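Local coordinates for protein endoglucanase FnCel5A (Fervidobacterium nodosum, PDB 3NCO) that probably hydrolyses internal beta-1,4-glucosidic bonds of cellulose as a family 5 endoglucanase with a TIM-barrel fold, at residues K51-D56 with P312-A317; F139-E144 with E156-V161. All blocks are in the same frame, centred on the assembly; numbering follows the deposited sequence.

Contact 1. Residues K51-D56 with P312-A317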
loop_
_atom_site.group_PDB
_atom_site.type_symbol
_atom_site.label_atom_id
_atom_site.label_comp_id
_atom_site.label_asym_id
_atom_site.label_seq_id
_atom_site.Cartn_x
_atom_site.Cartn_y
_atom_site.Cartn_z
ATOM N N LYS A 51 -2.121 13.715 10.197
ATOM C CA LYS A 51 -1.082 14.719 9.921
ATOM C C LYS A 51 -0.542 15.241 11.242
ATOM O O LYS A 51 0.677 15.324 11.392
ATOM C CB LYS A 51 -1.639 15.873 9.086
ATOM C CG LYS A 51 -0.592 17.029 8.780
ATOM C CD LYS A 51 0.521 16.539 7.861
ATOM C CE LYS A 51 1.551 17.663 7.539
ATOM N NZ LYS A 51 2.477 17.179 6.473
ATOM N N GLU A 52 -1.435 15.558 12.203
ATOM C CA GLU A 52 -0.968 16.109 13.504
ATOM C C GLU A 52 0.016 15.174 14.183
ATOM O O GLU A 52 0.953 15.630 14.894
ATOM C CB GLU A 52 -2.117 16.380 14.512
ATOM C CG GLU A 52 -3.198 17.268 14.029
ATOM C CD GLU A 52 -4.376 17.435 15.023
ATOM O OE1 GLU A 52 -4.527 18.592 15.516
ATOM O OE2 GLU A 52 -5.164 16.452 15.288
ATOM N N ARG A 53 -0.212 13.871 14.046
ATOM C CA ARG A 53 0.669 12.900 14.711
ATOM C C ARG A 53 2.054 12.869 14.089
ATOM O O ARG A 53 3.035 12.477 14.764
ATOM C CB ARG A 53 0.025 11.505 14.753
ATOM C CG ARG A 53 0.857 10.446 15.475
ATOM C CD ARG A 53 1.113 10.832 16.970
ATOM N NE ARG A 53 1.904 9.830 17.691
ATOM C CZ ARG A 53 3.239 9.767 17.642
ATOM N NH1 ARG A 53 3.921 10.656 16.915
ATOM N NH2 ARG A 53 3.900 8.811 18.310
ATOM N N GLY A 54 2.134 13.303 12.825
ATOM C CA GLY A 54 3.419 13.501 12.174
ATOM C C GLY A 54 3.685 12.570 10.991
ATOM O O GLY A 54 4.785 12.564 10.460
ATOM N N PHE A 55 2.665 11.804 10.564
ATOM C CA PHE A 55 2.788 11.020 9.316
ATOM C C PHE A 55 2.911 11.974 8.117
ATOM O O PHE A 55 2.383 13.102 8.179
ATOM C CB PHE A 55 1.575 10.087 9.144
ATOM C CG PHE A 55 1.564 8.968 10.159
ATOM C CD1 PHE A 55 2.364 7.855 9.974
ATOM C CD2 PHE A 55 0.795 9.059 11.315
ATOM C CE1 PHE A 55 2.383 6.798 10.904
ATOM C CE2 PHE A 55 0.840 8.068 12.292
ATOM C CZ PHE A 55 1.608 6.899 12.070
ATOM N N ASP A 56 3.616 11.524 7.064
ATOM C CA ASP A 56 3.759 12.340 5.853
ATOM C C ASP A 56 2.738 12.031 4.779
ATOM O O ASP A 56 2.502 12.868 3.907
ATOM C CB ASP A 56 5.153 12.144 5.244
ATOM C CG ASP A 56 6.270 12.428 6.227
ATOM O OD1 ASP A 56 6.393 13.572 6.702
ATOM O OD2 ASP A 56 7.004 11.456 6.536
ATOM N N PRO A 312 3.611 2.542 23.013
ATOM C CA PRO A 312 4.518 3.081 21.985
ATOM C C PRO A 312 4.446 2.448 20.588
ATOM O O PRO A 312 5.323 2.734 19.751
ATOM C CB PRO A 312 5.905 2.834 22.600
ATOM C CG PRO A 312 5.722 1.568 23.382
ATOM C CD PRO A 312 4.302 1.586 23.900
ATOM N N LEU A 313 3.426 1.628 20.325
ATOM C CA LEU A 313 3.307 1.051 18.981
ATOM C C LEU A 313 3.369 2.124 17.894
ATOM O O LEU A 313 4.023 1.909 16.861
ATOM C CB LEU A 313 2.031 0.222 18.805
ATOM C CG LEU A 313 1.929 -0.559 17.478
ATOM C CD1 LEU A 313 3.064 -1.566 17.376
ATOM C CD2 LEU A 313 0.568 -1.259 17.441
ATOM N N THR A 314 2.658 3.239 18.100
ATOM C CA THR A 314 2.612 4.292 17.060
ATOM C C THR A 314 3.985 4.863 16.835
ATOM O O THR A 314 4.412 5.066 15.695
ATOM C CB THR A 314 1.556 5.383 17.386
ATOM O OG1 THR A 314 0.261 4.762 17.419
ATOM C CG2 THR A 314 1.567 6.516 16.352
ATOM N N THR A 315 4.680 5.114 17.943
ATOM C CA THR A 315 6.073 5.598 17.842
ATOM C C THR A 315 6.976 4.573 17.132
ATOM O O THR A 315 7.863 4.941 16.352
ATOM C CB THR A 315 6.603 5.987 19.239
ATOM O OG1 THR A 315 5.737 6.998 19.782
ATOM C CG2 THR A 315 8.033 6.517 19.155
ATOM N N SER A 316 6.738 3.288 17.379
ATOM C CA SER A 316 7.453 2.237 16.590
ATOM C C SER A 316 7.278 2.356 15.086
ATOM O O SER A 316 8.253 2.152 14.336
ATOM C CB SER A 316 7.029 0.819 16.990
ATOM O OG SER A 316 7.585 0.493 18.278
ATOM N N ALA A 317 6.042 2.659 14.665
ATOM C CA ALA A 317 5.746 2.754 13.222
ATOM C C ALA A 317 6.261 4.048 12.584
ATOM O O ALA A 317 6.523 4.098 11.360
ATOM C CB ALA A 317 4.207 2.653 12.981
#
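The guanidinium of R53 has the hydroxyl of T315 at its edge and in its plane, with R53 NH2 3.0 Å from T315 OG1, while the methyl CG2 of T314 comes at the group obliquely. T314 CG2 lies 3.6 Å from R53 NE. The same CG2 of T314 meets the F55 ring obliquely and more loosely, 4.3 Å from F55 CZ. R53 leaves its helix with CG anti to the backbone N (chi1 -178°), and a bend at chi2 brings NE up to the methyl of T314. T314 points back from the opposite direction, whereas T315 crosses the arginine at about a right angle. In the (beta/alpha)8 barrel, the helix 44-53 here ends ahead of the second strand, 57-60, and packs beside the C-terminal helix 313-318, which follows the eighth strand. G54 ends helix 44-53 in a Schellman motif with positive phi (115°), and F55 comes directly after it. E311, two residues before helix 313-318, joins the two segments: OE2 makes a salt bridge with R53 NH2 and OE1 a hydrogen bond with T315 OG1. R53 NH1 has a second salt bridge, to the terminal carboxylate of K320, and W309 packs against the F55 ring.

Contact 2. Residues F139-E144 with E156-V161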
loop_
_atom_site.group_PDB
_atom_site.type_symbol
_atom_site.label_atom_id
_atom_site.label_comp_id
_atom_site.label_asym_id
_atom_site.label_seq_id
_atom_site.Cartn_x
_atom_site.Cartn_y
_atom_site.Cartn_z
ATOM N N PHE A 139 -0.587 7.499 -8.036
ATOM C CA PHE A 139 -1.457 6.365 -8.359
ATOM C C PHE A 139 -0.739 5.055 -8.055
ATOM O O PHE A 139 0.499 5.026 -8.051
ATOM C CB PHE A 139 -1.767 6.338 -9.855
ATOM C CG PHE A 139 -2.589 7.510 -10.321
ATOM C CD1 PHE A 139 -3.288 8.263 -9.372
ATOM C CD2 PHE A 139 -2.721 7.822 -11.706
ATOM C CE1 PHE A 139 -4.051 9.342 -9.733
ATOM C CE2 PHE A 139 -3.522 8.903 -12.119
ATOM C CZ PHE A 139 -4.216 9.665 -11.134
ATOM N N GLU A 140 -1.485 3.972 -7.814
ATOM C CA GLU A 140 -0.888 2.673 -7.554
ATOM C C GLU A 140 -1.734 1.612 -8.255
ATOM O O GLU A 140 -2.827 1.333 -7.785
ATOM C CB GLU A 140 -0.864 2.421 -6.050
ATOM C CG GLU A 140 -0.270 1.019 -5.750
ATOM C CD GLU A 140 -0.198 0.647 -4.279
ATOM O OE1 GLU A 140 -0.690 1.442 -3.450
ATOM O OE2 GLU A 140 0.320 -0.423 -3.961
ATOM N N ILE A 141 -1.256 1.093 -9.392
ATOM C CA ILE A 141 -2.097 0.312 -10.306
ATOM C C ILE A 141 -2.905 -0.807 -9.659
ATOM O O ILE A 141 -4.128 -0.887 -9.842
ATOM C CB ILE A 141 -1.257 -0.280 -11.437
ATOM C CG1 ILE A 141 -0.815 0.904 -12.300
ATOM C CG2 ILE A 141 -2.128 -1.196 -12.352
ATOM C CD1 ILE A 141 0.284 0.522 -13.328
ATOM N N PHE A 142 -2.225 -1.650 -8.867
ATOM C CA PHE A 142 -2.920 -2.768 -8.223
ATOM C C PHE A 142 -2.198 -3.253 -6.978
ATOM O O PHE A 142 -0.972 -3.364 -6.961
ATOM C CB PHE A 142 -3.187 -3.922 -9.199
ATOM C CG PHE A 142 -4.172 -4.922 -8.690
ATOM C CD1 PHE A 142 -5.507 -4.559 -8.393
ATOM C CD2 PHE A 142 -3.750 -6.224 -8.442
ATOM C CE1 PHE A 142 -6.398 -5.509 -7.859
ATOM C CE2 PHE A 142 -4.637 -7.187 -7.957
ATOM C CZ PHE A 142 -5.948 -6.840 -7.662
ATOM N N ASN A 143 -2.982 -3.594 -5.963
ATOM C CA ASN A 143 -2.446 -4.132 -4.715
ATOM C C ASN A 143 -2.192 -5.626 -4.827
ATOM O O ASN A 143 -3.075 -6.405 -5.146
ATOM C CB ASN A 143 -3.517 -3.909 -3.648
ATOM C CG ASN A 143 -3.126 -4.459 -2.305
ATOM O OD1 ASN A 143 -3.737 -5.431 -1.805
ATOM N ND2 ASN A 143 -2.128 -3.919 -1.765
ATOM N N GLU A 144 -0.947 -6.018 -4.519
ATOM C CA GLU A 144 -0.656 -7.473 -4.384
ATOM C C GLU A 144 -1.169 -8.346 -5.543
ATOM O O GLU A 144 -2.092 -9.124 -5.377
ATOM C CB GLU A 144 -1.214 -7.984 -3.052
ATOM C CG GLU A 144 -0.451 -7.397 -1.897
ATOM C CD GLU A 144 -0.888 -7.916 -0.568
ATOM O OE1 GLU A 144 -1.848 -8.709 -0.502
ATOM O OE2 GLU A 144 -0.335 -7.513 0.456
ATOM N N GLU A 156 2.825 -8.243 -18.042
ATOM C CA GLU A 156 2.131 -7.943 -19.296
ATOM C C GLU A 156 1.035 -6.890 -19.138
ATOM O O GLU A 156 0.843 -6.015 -20.014
ATOM C CB GLU A 156 1.561 -9.214 -19.950
ATOM C CG GLU A 156 2.701 -10.210 -20.340
ATOM C CD GLU A 156 2.256 -11.666 -20.665
ATOM O OE1 GLU A 156 3.110 -12.422 -21.229
ATOM O OE2 GLU A 156 1.119 -12.076 -20.331
ATOM N N LEU A 157 0.313 -6.988 -18.008
ATOM C CA LEU A 157 -0.821 -6.144 -17.734
ATOM C C LEU A 157 -0.522 -4.704 -17.288
ATOM O O LEU A 157 -1.110 -3.749 -17.807
ATOM C CB LEU A 157 -1.716 -6.851 -16.668
ATOM C CG LEU A 157 -2.932 -6.057 -16.189
ATOM C CD1 LEU A 157 -3.833 -5.725 -17.375
ATOM C CD2 LEU A 157 -3.713 -6.883 -15.147
ATOM N N TYR A 158 0.334 -4.557 -16.262
ATOM C CA TYR A 158 0.537 -3.254 -15.680
ATOM C C TYR A 158 1.010 -2.217 -16.713
ATOM O O TYR A 158 0.533 -1.083 -16.634
ATOM C CB TYR A 158 1.389 -3.283 -14.384
ATOM C CG TYR A 158 2.878 -3.134 -14.575
ATOM C CD1 TYR A 158 3.758 -4.228 -14.389
ATOM C CD2 TYR A 158 3.423 -1.893 -14.910
ATOM C CE1 TYR A 158 5.127 -4.096 -14.561
ATOM C CE2 TYR A 158 4.802 -1.739 -15.078
ATOM C CZ TYR A 158 5.637 -2.842 -14.908
ATOM O OH TYR A 158 7.004 -2.653 -15.065
ATOM N N PRO A 159 1.894 -2.600 -17.705
ATOM C CA PRO A 159 2.228 -1.561 -18.703
ATOM C C PRO A 159 1.042 -1.129 -19.534
ATOM O O PRO A 159 1.049 0.028 -19.969
ATOM C CB PRO A 159 3.321 -2.223 -19.577
ATOM C CG PRO A 159 3.908 -3.322 -18.668
ATOM C CD PRO A 159 2.646 -3.849 -17.983
ATOM N N LYS A 160 0.041 -1.998 -19.760
ATOM C CA LYS A 160 -1.138 -1.537 -20.507
ATOM C C LYS A 160 -1.891 -0.510 -19.683
ATOM O O LYS A 160 -2.334 0.548 -20.201
ATOM C CB LYS A 160 -2.041 -2.705 -20.836
ATOM C CG LYS A 160 -1.315 -3.733 -21.721
ATOM C CD LYS A 160 -2.213 -4.905 -22.049
ATOM C CE LYS A 160 -1.429 -5.933 -22.876
ATOM N NZ LYS A 160 -2.193 -7.208 -22.996
ATOM N N VAL A 161 -1.967 -0.775 -18.369
ATOM C CA VAL A 161 -2.678 0.169 -17.505
ATOM C C VAL A 161 -1.898 1.486 -17.496
ATOM O O VAL A 161 -2.479 2.571 -17.658
ATOM C CB VAL A 161 -2.849 -0.381 -16.074
ATOM C CG1 VAL A 161 -3.598 0.656 -15.290
ATOM C CG2 VAL A 161 -3.667 -1.659 -16.122
#
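V161 N gives its hydrogen to the carbonyl O of L157 over 3.1 Å, and that oxygen also takes a weak bond from K160 N at 2.9 Å. The turn held in this way presents V161 and Y158 to I141, the residue through which the other segment makes its contact. I141 CG2 lies 3.8 Å from V161 CG1 and almost as near V161 CB, so one branch of the isoleucine rests alongside the valine as the two side chains slide past each other in opposite directions. The other branch is stretched out (chi2 168°), which carries I141 CD1 to 3.7 Å from the Y158 carbonyl O. CD1 of I141 also touches Y158 CB at 4.1 Å, the two side chains crossing at about a right angle. Beyond CB the tyrosine turns away, and its OH bonds to the carbonyl of K191. One face of the Y158 ring carries CD of P159, 3.5 Å above the plane and offset toward the rim; the helix is kinked at this proline, whose N makes no bond to the preceding turn. The contact belongs to the beta-alpha-beta unit of strand 137-140, helix 151-168 and strand 174-177, in which the helix lies against the outside of the TIM barrel. I141 also packs on V174 and I176 of the next strand, while V161 reaches V120 and W123 of the preceding helix. The chain then runs on to N143 and E144, an Asn-Glu pair at the strand end where family 5 glycosidases usually carry the acid/base glutamate. E144 OE2 is hydrogen-bonded to H203 ND1.

The two contacts lie on opposite sides of the chain's centre, their own centres about 29 Å apart and their nearest atoms about 13 Å apart. Contact 2, closed within a single beta-alpha-beta unit, sits inside the long loop of chain that contact 1 closes between helix 44-53 and the C-terminal helix. All touching residues of contact 2 are buried, and its side-chain contacts across the segments are apolar, an isoleucine meeting a valine and the CB of a tyrosine. Contact 1 is only partly buried: a threonine methyl meets both a phenylalanine ring and an arginine whose charge is met by carboxylates beyond its segments. Both bring a helix against a segment adjoining a barrel strand.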